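Local coordinates for protein tRNA (adenine(22)-N(1))-methyltransferase (Bacillus subtilis, PDB 6Q56) that catalyses the S-adenosyl-L-methionine-dependent methylation of N1 of adenosine 22 in tRNA, giving N(1)-methyladenosine, at residues A21-I26 and S44-G49; A90-G95 and R117-P122; Q11-Y16 and A31-Y36; A48-D53 and I72-G77. The protein carries 2 engineered substitutions. All blocks are in the same frame, centred on the assembly; numbering follows the deposited sequence.

Contact 1 of 4, residues A21-I26 and S44-G49; sequences AVMADI and SGAIAG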
loop_
_atom_site.group_PDB
_atom_site.type_symbol
_atom_site.label_atom_id
_atom_site.label_comp_id
_atom_site.label_asym_id
_atom_site.label_seq_id
_atom_site.Cartn_x
_atom_site.Cartn_y
_atom_site.Cartn_z
ATOM N N ALA A 21 17.392 -8.644 -4.116
ATOM C CA ALA A 21 16.082 -9.257 -4.184
ATOM C C ALA A 21 15.516 -9.336 -5.592
ATOM O O ALA A 21 15.833 -8.534 -6.454
ATOM C CB ALA A 21 15.112 -8.500 -3.295
ATOM N N VAL A 22 14.658 -10.318 -5.801
ATOM C CA VAL A 22 13.963 -10.465 -7.055
ATOM C C VAL A 22 12.621 -9.862 -6.691
ATOM O O VAL A 22 11.959 -10.334 -5.780
ATOM C CB VAL A 22 13.790 -11.918 -7.482
ATOM C CG1 VAL A 22 12.853 -11.995 -8.664
ATOM C CG2 VAL A 22 15.130 -12.525 -7.822
ATOM N N MET A 23 12.236 -8.805 -7.383
ATOM C CA MET A 23 10.995 -8.125 -7.084
ATOM C C MET A 23 9.958 -8.261 -8.167
ATOM O O MET A 23 10.278 -8.404 -9.336
ATOM C CB MET A 23 11.273 -6.644 -6.916
ATOM C CG MET A 23 12.083 -6.089 -8.065
ATOM S SD MET A 23 11.938 -4.320 -8.265
ATOM C CE MET A 23 10.164 -4.159 -8.240
ATOM N N ALA A 24 8.708 -8.196 -7.749
ATOM C CA ALA A 24 7.592 -8.256 -8.657
ATOM C C ALA A 24 6.793 -6.997 -8.430
ATOM O O ALA A 24 6.319 -6.744 -7.338
ATOM C CB ALA A 24 6.745 -9.482 -8.408
ATOM N N ASP A 25 6.657 -6.207 -9.479
ATOM C CA ASP A 25 5.906 -4.974 -9.418
ATOM C C ASP A 25 4.577 -5.222 -10.097
ATOM O O ASP A 25 4.508 -5.387 -11.303
ATOM C CB ASP A 25 6.664 -3.844 -10.103
ATOM C CG ASP A 25 6.024 -2.490 -9.878
ATOM O OD1 ASP A 25 5.219 -2.360 -8.946
ATOM O OD2 ASP A 25 6.339 -1.562 -10.634
ATOM N N ILE A 26 3.524 -5.259 -9.300
ATOM C CA ILE A 26 2.191 -5.500 -9.799
ATOM C C ILE A 26 1.575 -4.200 -10.293
ATOM O O ILE A 26 1.613 -3.189 -9.607
ATOM C CB ILE A 26 1.324 -6.121 -8.702
ATOM C CG1 ILE A 26 2.111 -7.211 -7.981
ATOM C CG2 ILE A 26 0.037 -6.670 -9.282
ATOM C CD1 ILE A 26 2.633 -8.299 -8.887
ATOM N N SER A 44 17.946 -7.887 -8.133
ATOM C CA SER A 44 18.747 -8.742 -8.995
ATOM C C SER A 44 18.000 -9.033 -10.275
ATOM O O SER A 44 18.581 -9.128 -11.344
ATOM C CB SER A 44 19.088 -10.045 -8.283
ATOM O OG SER A 44 17.926 -10.715 -7.855
ATOM N N GLY A 45 16.695 -9.174 -10.137
ATOM C CA GLY A 45 15.820 -9.440 -11.254
ATOM C C GLY A 45 14.446 -8.911 -10.922
ATOM O O GLY A 45 14.189 -8.568 -9.774
ATOM N N ALA A 46 13.565 -8.847 -11.904
ATOM C CA ALA A 46 12.247 -8.332 -11.638
ATOM C C ALA A 46 11.196 -8.830 -12.599
ATOM O O ALA A 46 11.483 -9.247 -13.711
ATOM C CB ALA A 46 12.281 -6.817 -11.661
ATOM N N ILE A 47 9.964 -8.759 -12.130
ATOM C CA ILE A 47 8.804 -9.138 -12.891
ATOM C C ILE A 47 7.886 -7.935 -12.856
ATOM O O ILE A 47 7.633 -7.374 -11.801
ATOM C CB ILE A 47 8.076 -10.327 -12.265
ATOM C CG1 ILE A 47 9.014 -11.526 -12.151
ATOM C CG2 ILE A 47 6.849 -10.680 -13.082
ATOM C CD1 ILE A 47 8.406 -12.696 -11.423
ATOM N N ALA A 48 7.404 -7.535 -14.018
ATOM C CA ALA A 48 6.510 -6.407 -14.118
ATOM C C ALA A 48 5.200 -6.918 -14.662
ATOM O O ALA A 48 5.123 -7.354 -15.796
ATOM C CB ALA A 48 7.090 -5.341 -15.024
ATOM N N GLY A 49 4.175 -6.865 -13.830
ATOM C CA GLY A 49 2.860 -7.328 -14.204
ATOM C C GLY A 49 1.927 -6.239 -14.680
ATOM O O GLY A 49 1.851 -5.168 -14.107
#
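Strands 21-26 and 45-49 run parallel, their short axes 10° apart and 4.6 Å from each other at the closest point. Met23 and Asp25 turn both backbone polar groups across the gap: Met23 N donates to Gly45 O and Met23 O accepts from Ile47 N (2.8 Å), while Asp25 N donates to Ile47 O and Asp25 O accepts from Gly49 N (2.9 Å). Where segment 44-49 turns into its strand, Ser44 N gives a bond of 2.8 Å to Ala21 O. Ser44 OG lies 3.3 Å from Val22 CG2, but its hydrogen bond goes to Gly20 O.

On one face, Met23 CG, set between its backbone N and carbonyl carbon (chi1 50°), meets Ala46 CB at 3.7 Å. The two strands are neighbours in the parallel part of a Rossmann-like methyltransferase sheet: helix 32-39 makes the beta-alpha-beta crossover between them and covers this face, so the short Ala46 and Ala48 suit a surface on which a helix must lie close. Asp25 is buried here as well, yet its oxygens are satisfied, OD1 by Thr92 OG1 and OD2 by Ser28 OG.

Through the other face project Ala24 and Ile47, whose CB atoms are 4.2 Å apart. The branched Ile47 fits an extended backbone, and its bulk lies beside the small Ala24.

Contact 2 of 4, residues A90-G95 and R117-P122; sequences AITIAG and RLILQP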
loop_
_atom_site.group_PDB
_atom_site.type_symbol
_atom_site.label_atom_id
_atom_site.label_comp_id
_atom_site.label_asym_id
_atom_site.label_seq_id
_atom_site.Cartn_x
_atom_site.Cartn_y
_atom_site.Cartn_z
ATOM N N ALA A 90 10.473 -9.936 -3.066
ATOM C CA ALA A 90 9.842 -8.697 -2.673
ATOM C C ALA A 90 8.733 -8.422 -3.655
ATOM O O ALA A 90 8.862 -8.701 -4.830
ATOM C CB ALA A 90 10.841 -7.563 -2.672
ATOM N N ILE A 91 7.639 -7.873 -3.168
ATOM C CA ILE A 91 6.529 -7.568 -4.030
ATOM C C ILE A 91 6.068 -6.149 -3.801
ATOM O O ILE A 91 5.770 -5.753 -2.690
ATOM C CB ILE A 91 5.366 -8.533 -3.805
ATOM C CG1 ILE A 91 5.832 -9.964 -4.046
ATOM C CG2 ILE A 91 4.213 -8.182 -4.719
ATOM C CD1 ILE A 91 4.709 -10.954 -4.111
ATOM N N THR A 92 6.014 -5.393 -4.882
ATOM C CA THR A 92 5.579 -4.016 -4.826
ATOM C C THR A 92 4.250 -3.846 -5.535
ATOM O O THR A 92 4.070 -4.290 -6.655
ATOM C CB THR A 92 6.606 -3.070 -5.470
ATOM O OG1 THR A 92 6.936 -3.531 -6.782
ATOM C CG2 THR A 92 7.859 -3.002 -4.653
ATOM N N ILE A 93 3.327 -3.181 -4.859
ATOM C CA ILE A 93 2.017 -2.885 -5.403
ATOM C C ILE A 93 1.717 -1.446 -5.020
ATOM O O ILE A 93 1.513 -1.142 -3.856
ATOM C CB ILE A 93 0.924 -3.802 -4.846
ATOM C CG1 ILE A 93 1.418 -5.244 -4.743
ATOM C CG2 ILE A 93 -0.308 -3.722 -5.722
ATOM C CD1 ILE A 93 0.399 -6.199 -4.168
ATOM N N ALA A 94 1.706 -0.565 -6.008
ATOM C CA ALA A 94 1.474 0.846 -5.765
ATOM C C ALA A 94 0.575 1.510 -6.796
ATOM O O ALA A 94 0.284 0.950 -7.834
ATOM C CB ALA A 94 2.804 1.566 -5.704
ATOM N N GLY A 95 0.146 2.723 -6.478
ATOM C CA GLY A 95 -0.717 3.490 -7.349
ATOM C C GLY A 95 -2.105 2.898 -7.448
ATOM O O GLY A 95 -2.779 3.046 -8.452
ATOM N N ARG A 117 8.939 -9.851 1.048
ATOM C CA ARG A 117 8.687 -8.566 1.669
ATOM C C ARG A 117 7.654 -7.850 0.816
ATOM O O ARG A 117 7.795 -7.762 -0.397
ATOM C CB ARG A 117 9.943 -7.707 1.764
ATOM C CG ARG A 117 9.633 -6.271 2.134
ATOM C CD ARG A 117 10.870 -5.423 2.315
ATOM N NE ARG A 117 11.587 -5.772 3.525
ATOM C CZ ARG A 117 12.673 -5.147 3.954
ATOM N NH1 ARG A 117 13.165 -4.129 3.275
ATOM N NH2 ARG A 117 13.258 -5.542 5.068
ATOM N N LEU A 118 6.606 -7.354 1.453
ATOM C CA LEU A 118 5.566 -6.643 0.741
ATOM C C LEU A 118 5.740 -5.153 0.962
ATOM O O LEU A 118 5.851 -4.701 2.087
ATOM C CB LEU A 118 4.184 -7.081 1.208
ATOM C CG LEU A 118 3.831 -8.562 1.093
ATOM C CD1 LEU A 118 2.439 -8.816 1.643
ATOM C CD2 LEU A 118 3.933 -9.054 -0.334
ATOM N N ILE A 119 5.770 -4.405 -0.131
ATOM C CA ILE A 119 5.904 -2.963 -0.093
ATOM C C ILE A 119 4.684 -2.443 -0.825
ATOM O O ILE A 119 4.639 -2.403 -2.049
ATOM C CB ILE A 119 7.187 -2.482 -0.774
ATOM C CG1 ILE A 119 8.364 -3.353 -0.354
ATOM C CG2 ILE A 119 7.449 -1.030 -0.429
ATOM C CD1 ILE A 119 9.583 -3.167 -1.218
ATOM N N LEU A 120 3.683 -2.066 -0.051
ATOM C CA LEU A 120 2.416 -1.618 -0.579
ATOM C C LEU A 120 2.208 -0.119 -0.465
ATOM O O LEU A 120 2.383 0.458 0.594
ATOM C CB LEU A 120 1.319 -2.350 0.169
ATOM C CG LEU A 120 1.614 -3.838 0.342
ATOM C CD1 LEU A 120 0.754 -4.467 1.417
ATOM C CD2 LEU A 120 1.434 -4.557 -0.977
ATOM N N GLN A 121 1.821 0.495 -1.574
ATOM C CA GLN A 121 1.580 1.926 -1.610
ATOM C C GLN A 121 0.148 2.215 -2.026
ATOM O O GLN A 121 -0.153 2.377 -3.203
ATOM C CB GLN A 121 2.565 2.630 -2.541
ATOM C CG GLN A 121 2.478 4.142 -2.498
ATOM C CD GLN A 121 1.485 4.702 -3.489
ATOM O OE1 GLN A 121 1.566 4.442 -4.680
ATOM N NE2 GLN A 121 0.547 5.483 -2.998
ATOM N N PRO A 122 -0.749 2.275 -1.059
ATOM C CA PRO A 122 -2.147 2.552 -1.369
ATOM C C PRO A 122 -2.402 4.039 -1.592
ATOM O O PRO A 122 -1.855 4.866 -0.878
ATOM C CB PRO A 122 -2.880 2.065 -0.125
ATOM C CG PRO A 122 -1.898 2.212 0.973
ATOM C CD PRO A 122 -0.536 2.036 0.375
#
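Ile91 and Ile93 carry the backbone pairing with strand 117-122, which runs parallel to 90-94. Ile91 N donates to Arg117 O (2.8 Å) and Ile91 O accepts from Ile119 N; Ile93 N then donates to Ile119 O, and Ile93 O receives Gln121 N in an almost straight bond (175°).

Apolar contacts line both faces. Ile93 and Leu120 lie side by side, CD1 to CD2 3.7 Å, and Leu118 CD2 reaches Ile91 CB; Ile101 and Leu105 of helix 98-107 cover Ile93 and Leu120, completing a beta-alpha-beta unit. Opposite, Thr92 CG2 packs on Ile119 CD1 at 3.8 Å.

The polar side-chain contact belongs to Gln121. Its bend at chi2 (-89°) brings OE1 back over the strand end, 2.9 Å from Gly95 N, which approaches from above the amide plane. OE1 also accepts from Arg9 NH1, and NE2 donates to Asn123 OD1. A leucine in place of Gln121 would probably leave Gly95 N with its weak bond to the backbone O at that position and deprive Arg9 and Asn123 of a partner. Hydrocarbon thus covers both faces along the middle of the pair, while an amide able to give and accept secures the turn where the strand pairing ends.

Contact 3 of 4, residues Q11-Y16 and A31-Y36; sequences QTVAEY and AYLPSY. Engineered in segment 31-36: Ser35 (natural residue Cys).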
loop_
_atom_site.group_PDB
_atom_site.type_symbol
_atom_site.label_atom_id
_atom_site.label_comp_id
_atom_site.label_asym_id
_atom_site.label_seq_id
_atom_site.Cartn_x
_atom_site.Cartn_y
_atom_site.Cartn_z
ATOM N N GLN A 11 9.967 6.275 -5.356
ATOM C CA GLN A 11 11.328 6.300 -4.866
ATOM C C GLN A 11 11.292 5.680 -3.489
ATOM O O GLN A 11 12.108 4.834 -3.148
ATOM C CB GLN A 11 11.853 7.726 -4.782
ATOM C CG GLN A 11 13.326 7.807 -4.445
ATOM C CD GLN A 11 14.162 6.998 -5.401
ATOM O OE1 GLN A 11 14.032 7.133 -6.611
ATOM N NE2 GLN A 11 15.024 6.149 -4.864
ATOM N N THR A 12 10.318 6.122 -2.707
ATOM C CA THR A 12 10.112 5.639 -1.357
ATOM C C THR A 12 9.907 4.136 -1.371
ATOM O O THR A 12 10.485 3.426 -0.568
ATOM C CB THR A 12 8.904 6.327 -0.696
ATOM O OG1 THR A 12 9.215 7.699 -0.446
ATOM C CG2 THR A 12 8.543 5.662 0.613
ATOM N N VAL A 13 9.086 3.658 -2.293
ATOM C CA VAL A 13 8.813 2.235 -2.405
ATOM C C VAL A 13 10.090 1.458 -2.695
ATOM O O VAL A 13 10.374 0.461 -2.058
ATOM C CB VAL A 13 7.771 1.955 -3.507
ATOM C CG1 VAL A 13 7.643 0.470 -3.774
ATOM C CG2 VAL A 13 6.428 2.545 -3.129
ATOM N N ALA A 14 10.847 1.932 -3.668
ATOM C CA ALA A 14 12.087 1.284 -4.070
ATOM C C ALA A 14 13.079 1.090 -2.924
ATOM O O ALA A 14 13.771 0.089 -2.875
ATOM C CB ALA A 14 12.743 2.062 -5.203
ATOM N N GLU A 15 13.150 2.050 -2.013
ATOM C CA GLU A 15 14.089 1.975 -0.901
ATOM C C GLU A 15 13.881 0.784 0.024
ATOM O O GLU A 15 14.780 0.431 0.771
ATOM C CB GLU A 15 14.048 3.257 -0.076
ATOM C CG GLU A 15 14.392 4.521 -0.843
ATOM C CD GLU A 15 15.721 4.448 -1.566
ATOM O OE1 GLU A 15 16.647 3.787 -1.064
ATOM O OE2 GLU A 15 15.842 5.060 -2.642
ATOM N N TYR A 16 12.704 0.173 -0.012
ATOM C CA TYR A 16 12.429 -0.965 0.853
ATOM C C TYR A 16 12.680 -2.289 0.171
ATOM O O TYR A 16 12.437 -3.335 0.747
ATOM C CB TYR A 16 11.004 -0.918 1.384
ATOM C CG TYR A 16 10.795 0.176 2.386
ATOM C CD1 TYR A 16 11.105 -0.012 3.719
ATOM C CD2 TYR A 16 10.316 1.409 1.995
ATOM C CE1 TYR A 16 10.927 0.996 4.639
ATOM C CE2 TYR A 16 10.136 2.418 2.904
ATOM C CZ TYR A 16 10.440 2.207 4.224
ATOM O OH TYR A 16 10.262 3.222 5.121
ATOM N N ALA A 31 6.912 -0.023 -16.012
ATOM C CA ALA A 31 8.022 -0.850 -15.582
ATOM C C ALA A 31 9.198 0.017 -15.175
ATOM O O ALA A 31 10.328 -0.438 -15.162
ATOM C CB ALA A 31 8.430 -1.803 -16.687
ATOM N N TYR A 32 8.920 1.270 -14.845
ATOM C CA TYR A 32 9.961 2.197 -14.442
ATOM C C TYR A 32 10.586 1.778 -13.122
ATOM O O TYR A 32 11.792 1.670 -13.011
ATOM C CB TYR A 32 9.411 3.615 -14.321
ATOM C CG TYR A 32 9.072 4.267 -15.639
ATOM C CD1 TYR A 32 9.851 4.056 -16.756
ATOM C CD2 TYR A 32 7.984 5.112 -15.756
ATOM C CE1 TYR A 32 9.545 4.652 -17.960
ATOM C CE2 TYR A 32 7.674 5.713 -16.952
ATOM C CZ TYR A 32 8.461 5.480 -18.051
ATOM O OH TYR A 32 8.162 6.073 -19.243
ATOM N N LEU A 33 9.748 1.541 -12.126
ATOM C CA LEU A 33 10.215 1.147 -10.812
ATOM C C LEU A 33 11.136 -0.060 -10.907
ATOM O O LEU A 33 12.261 -0.017 -10.433
ATOM C CB LEU A 33 9.036 0.845 -9.893
ATOM C CG LEU A 33 9.350 0.139 -8.581
ATOM C CD1 LEU A 33 10.249 0.985 -7.708
ATOM C CD2 LEU A 33 8.074 -0.195 -7.847
ATOM N N PRO A 34 10.678 -1.133 -11.537
ATOM C CA PRO A 34 11.519 -2.326 -11.660
ATOM C C PRO A 34 12.774 -2.073 -12.487
ATOM O O PRO A 34 13.822 -2.611 -12.172
ATOM C CB PRO A 34 10.604 -3.356 -12.335
ATOM C CG PRO A 34 9.350 -2.646 -12.691
ATOM C CD PRO A 34 9.274 -1.418 -11.852
ATOM N N SER A 35 12.673 -1.259 -13.526
ATOM C CA SER A 35 13.831 -0.959 -14.350
ATOM C C SER A 35 14.831 -0.212 -13.492
ATOM O O SER A 35 16.023 -0.475 -13.516
ATOM C CB SER A 35 13.433 -0.107 -15.550
ATOM O OG SER A 35 12.745 -0.858 -16.527
ATOM N N TYR A 36 14.305 0.727 -12.727
ATOM C CA TYR A 36 15.101 1.549 -11.833
ATOM C C TYR A 36 15.781 0.704 -10.768
ATOM O O TYR A 36 16.930 0.943 -10.431
ATOM C CB TYR A 36 14.218 2.607 -11.171
ATOM C CG TYR A 36 14.886 3.404 -10.082
ATOM C CD1 TYR A 36 15.018 2.891 -8.808
ATOM C CD2 TYR A 36 15.366 4.673 -10.324
ATOM C CE1 TYR A 36 15.616 3.617 -7.808
ATOM C CE2 TYR A 36 15.966 5.407 -9.329
ATOM C CZ TYR A 36 16.087 4.875 -8.075
ATOM O OH TYR A 36 16.689 5.599 -7.087
#
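Gln11 holds CG opposite its backbone N (chi1 -173°) and then bends at chi2 (55°), a course that carries its amide across to the phenol end of Tyr36. The tyrosine has the same kind of first torsion, which sends its ring out from helix 32-39 to meet it. The two side chains cross at about a right angle, amide and ring planes 70° apart. Gln11 NE2 donates to Tyr36 OH at 2.8 Å, with the hydroxyl tilted slightly from the amide plane. The same nitrogen gives a second bond to Glu15 OE2 (2.6 Å), four residues further along the chain; that oxygen lies in the amide plane. Two bonds on one NH2 group probably limit the rotation of the amide, and the nearby carboxylate probably polarises its N-H bonds. A glutamine suits the place because it can serve both oxygens from one nitrogen.

Helices 8-14 and 32-39 lie next to each other on one side of the Rossmann-like sheet: Val13 rests on Ile119 and Gln121 of strand 117-122, whereas Leu33 reaches Asp25 of strand 21-26. Between the helices, beneath the polar pair, the packing is apolar. Leu33 puts its CD1 branch 3.7 Å from Ala14 CB and its CD2 branch 4.1 Å from Val13 CG1. Ala14, short enough to admit the leucine, also touches the tyrosine ring, CB to Tyr36 CE1 4.2 Å. At the start of helix 32-39 the engineered Ser35 bonds O of the N-cap residue Ala31 through both N and OG, which approach from opposite faces of that carbonyl.

Contact 4 of 4, residues A48-D53 and I72-G77; sequences AGEITD and ISVRQG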
loop_
_atom_site.group_PDB
_atom_site.type_symbol
_atom_site.label_atom_id
_atom_site.label_comp_id
_atom_site.label_asym_id
_atom_site.label_seq_id
_atom_site.Cartn_x
_atom_site.Cartn_y
_atom_site.Cartn_z
ATOM N N ALA A 48 7.404 -7.535 -14.018
ATOM C CA ALA A 48 6.510 -6.407 -14.118
ATOM C C ALA A 48 5.200 -6.918 -14.662
ATOM O O ALA A 48 5.123 -7.354 -15.796
ATOM C CB ALA A 48 7.090 -5.341 -15.024
ATOM N N GLY A 49 4.175 -6.865 -13.830
ATOM C CA GLY A 49 2.860 -7.328 -14.204
ATOM C C GLY A 49 1.927 -6.239 -14.680
ATOM O O GLY A 49 1.851 -5.168 -14.107
ATOM N N GLU A 50 1.212 -6.539 -15.749
ATOM C CA GLU A 50 0.259 -5.622 -16.330
ATOM C C GLU A 50 -0.973 -6.442 -16.637
ATOM O O GLU A 50 -0.877 -7.617 -16.957
ATOM C CB GLU A 50 0.817 -4.985 -17.593
ATOM C CG GLU A 50 2.189 -4.371 -17.418
ATOM C CD GLU A 50 2.173 -3.079 -16.635
ATOM O OE1 GLU A 50 1.157 -2.369 -16.673
ATOM O OE2 GLU A 50 3.183 -2.766 -15.987
ATOM N N ILE A 51 -2.138 -5.832 -16.534
ATOM C CA ILE A 51 -3.360 -6.562 -16.777
ATOM C C ILE A 51 -3.925 -6.350 -18.173
ATOM O O ILE A 51 -4.437 -7.284 -18.770
ATOM C CB ILE A 51 -4.409 -6.227 -15.703
ATOM C CG1 ILE A 51 -5.716 -6.968 -15.973
ATOM C CG2 ILE A 51 -4.650 -4.736 -15.637
ATOM C CD1 ILE A 51 -6.629 -7.005 -14.770
ATOM N N THR A 52 -3.832 -5.136 -18.699
ATOM C CA THR A 52 -4.368 -4.860 -20.026
ATOM C C THR A 52 -3.311 -4.798 -21.127
ATOM O O THR A 52 -2.153 -4.501 -20.882
ATOM C CB THR A 52 -5.172 -3.552 -20.042
ATOM O OG1 THR A 52 -4.295 -2.448 -19.848
ATOM C CG2 THR A 52 -6.207 -3.561 -18.955
ATOM N N ASP A 53 -3.750 -5.087 -22.343
ATOM C CA ASP A 53 -2.893 -5.101 -23.523
ATOM C C ASP A 53 -1.990 -3.886 -23.667
ATOM O O ASP A 53 -0.800 -4.024 -23.898
ATOM C CB ASP A 53 -3.741 -5.218 -24.788
ATOM C CG ASP A 53 -4.308 -6.597 -24.988
ATOM O OD1 ASP A 53 -4.073 -7.477 -24.144
ATOM O OD2 ASP A 53 -4.991 -6.796 -26.004
ATOM N N ILE A 72 14.558 -8.551 -16.583
ATOM C CA ILE A 72 13.176 -8.183 -16.318
ATOM C C ILE A 72 12.191 -8.909 -17.209
ATOM O O ILE A 72 12.324 -8.929 -18.417
ATOM C CB ILE A 72 12.964 -6.674 -16.480
ATOM C CG1 ILE A 72 13.870 -5.918 -15.517
ATOM C CG2 ILE A 72 11.512 -6.316 -16.230
ATOM C CD1 ILE A 72 13.597 -4.442 -15.438
ATOM N N SER A 73 11.195 -9.500 -16.577
ATOM C CA SER A 73 10.167 -10.235 -17.274
ATOM C C SER A 73 8.830 -9.536 -17.140
ATOM O O SER A 73 8.236 -9.532 -16.073
ATOM C CB SER A 73 10.066 -11.649 -16.711
ATOM O OG SER A 73 8.984 -12.353 -17.275
ATOM N N VAL A 74 8.367 -8.949 -18.235
ATOM C CA VAL A 74 7.090 -8.268 -18.258
ATOM C C VAL A 74 6.032 -9.303 -18.593
ATOM O O VAL A 74 6.062 -9.911 -19.652
ATOM C CB VAL A 74 7.059 -7.138 -19.299
ATOM C CG1 VAL A 74 5.732 -6.406 -19.245
ATOM C CG2 VAL A 74 8.203 -6.174 -19.072
ATOM N N ARG A 75 5.099 -9.500 -17.677
ATOM C CA ARG A 75 4.050 -10.480 -17.865
ATOM C C ARG A 75 2.672 -9.867 -17.784
ATOM O O ARG A 75 2.462 -8.873 -17.118
ATOM C CB ARG A 75 4.190 -11.578 -16.821
ATOM C CG ARG A 75 5.585 -12.152 -16.763
ATOM C CD ARG A 75 5.749 -13.154 -15.646
ATOM N NE ARG A 75 7.127 -13.576 -15.498
ATOM C CZ ARG A 75 7.551 -14.394 -14.549
ATOM N NH1 ARG A 75 6.701 -14.879 -13.661
ATOM N NH2 ARG A 75 8.826 -14.723 -14.483
ATOM N N GLN A 76 1.735 -10.484 -18.481
ATOM C CA GLN A 76 0.373 -10.015 -18.490
ATOM C C GLN A 76 -0.475 -10.941 -17.648
ATOM O O GLN A 76 -0.395 -12.154 -17.770
ATOM C CB GLN A 76 -0.167 -9.940 -19.912
ATOM C CG GLN A 76 -1.640 -9.596 -19.972
ATOM C CD GLN A 76 -2.086 -9.115 -21.328
ATOM O OE1 GLN A 76 -1.539 -9.501 -22.352
ATOM N NE2 GLN A 76 -3.095 -8.274 -21.338
ATOM N N GLY A 77 -1.284 -10.352 -16.783
ATOM C CA GLY A 77 -2.147 -11.116 -15.913
ATOM C C GLY A 77 -2.743 -10.266 -14.818
ATOM O O GLY A 77 -2.369 -9.118 -14.641
#
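Ala48 and Glu50 form the backbone pairing with strand 72-76, the outermost parallel strand at this end of the sheet, in the beta-alpha-beta unit whose connection is helix 53-65. Ala48 N donates to Ser73 O and Ala48 O accepts from Arg75 N (2.9 Å); Glu50 N donates to Arg75 O, and Glu50 O takes Gly77 N at 2.8 Å. Gly77 adopts a phi (167°) that residues with side chains would hardly take. Beside the pairing, Val74 CG2 lies 4.3 Å from Ala48 CB.

Past the strand end the link becomes a side-chain one. Gln76 is extended, CG opposite the backbone N (chi1 174°), and its NE2 reaches Ile51 O at 3.1 Å, in a nearly straight bond from above this carbonyl's plane. The same NE2 bonds Asp53 OD1, also at 3.1 Å, which accepts on its lone pair turned away from OD2. Both acceptors lie in the Gln76 amide plane, while the carboxylate itself is turned 73° to it. Because Asp53 opens helix 53-65, the strand residue joins the helix start to the loop before it. An alanine in place of Gln76 is likely to leave Ile51 O and Asp53 OD1 without this shared donor and the helix start freer to shift.

Further out, Val63 of the helix covers Val74, apolar on apolar. On the other face Arg75 directs its guanidinium away from strand 48-50, NH2 in a salt bridge with Glu87 OE2 and NH1 to Val82 O. Its NE meets Ser73 OG at 2.8 Å, in the guanidinium plane.

How the contacts relate
Contacts 4, 1 and 2 lie along one sheet, in the order 72-76, 43-50, 21-26, 90-96, 117-122. Contacts 1 and 4 share Ala48 and Gly49 on strand 43-50, their centres about 11 Å apart; contacts 1 and 2 are equally spaced and join through strands 21-26 and 90-96, where Ala24 O meets Thr92 N at 2.8 Å. Contact 3 lies on one face of the sheet, about 10 Å from the centres of both contacts 1 and 2, its segments alternating along the chain with those of contact 1. Contact 4 begins on the strand where contact 1 ends, and contact 2 follows. Together they join the five parallel strands and two helices on one face of the Rossmann-like methyltransferase sheet.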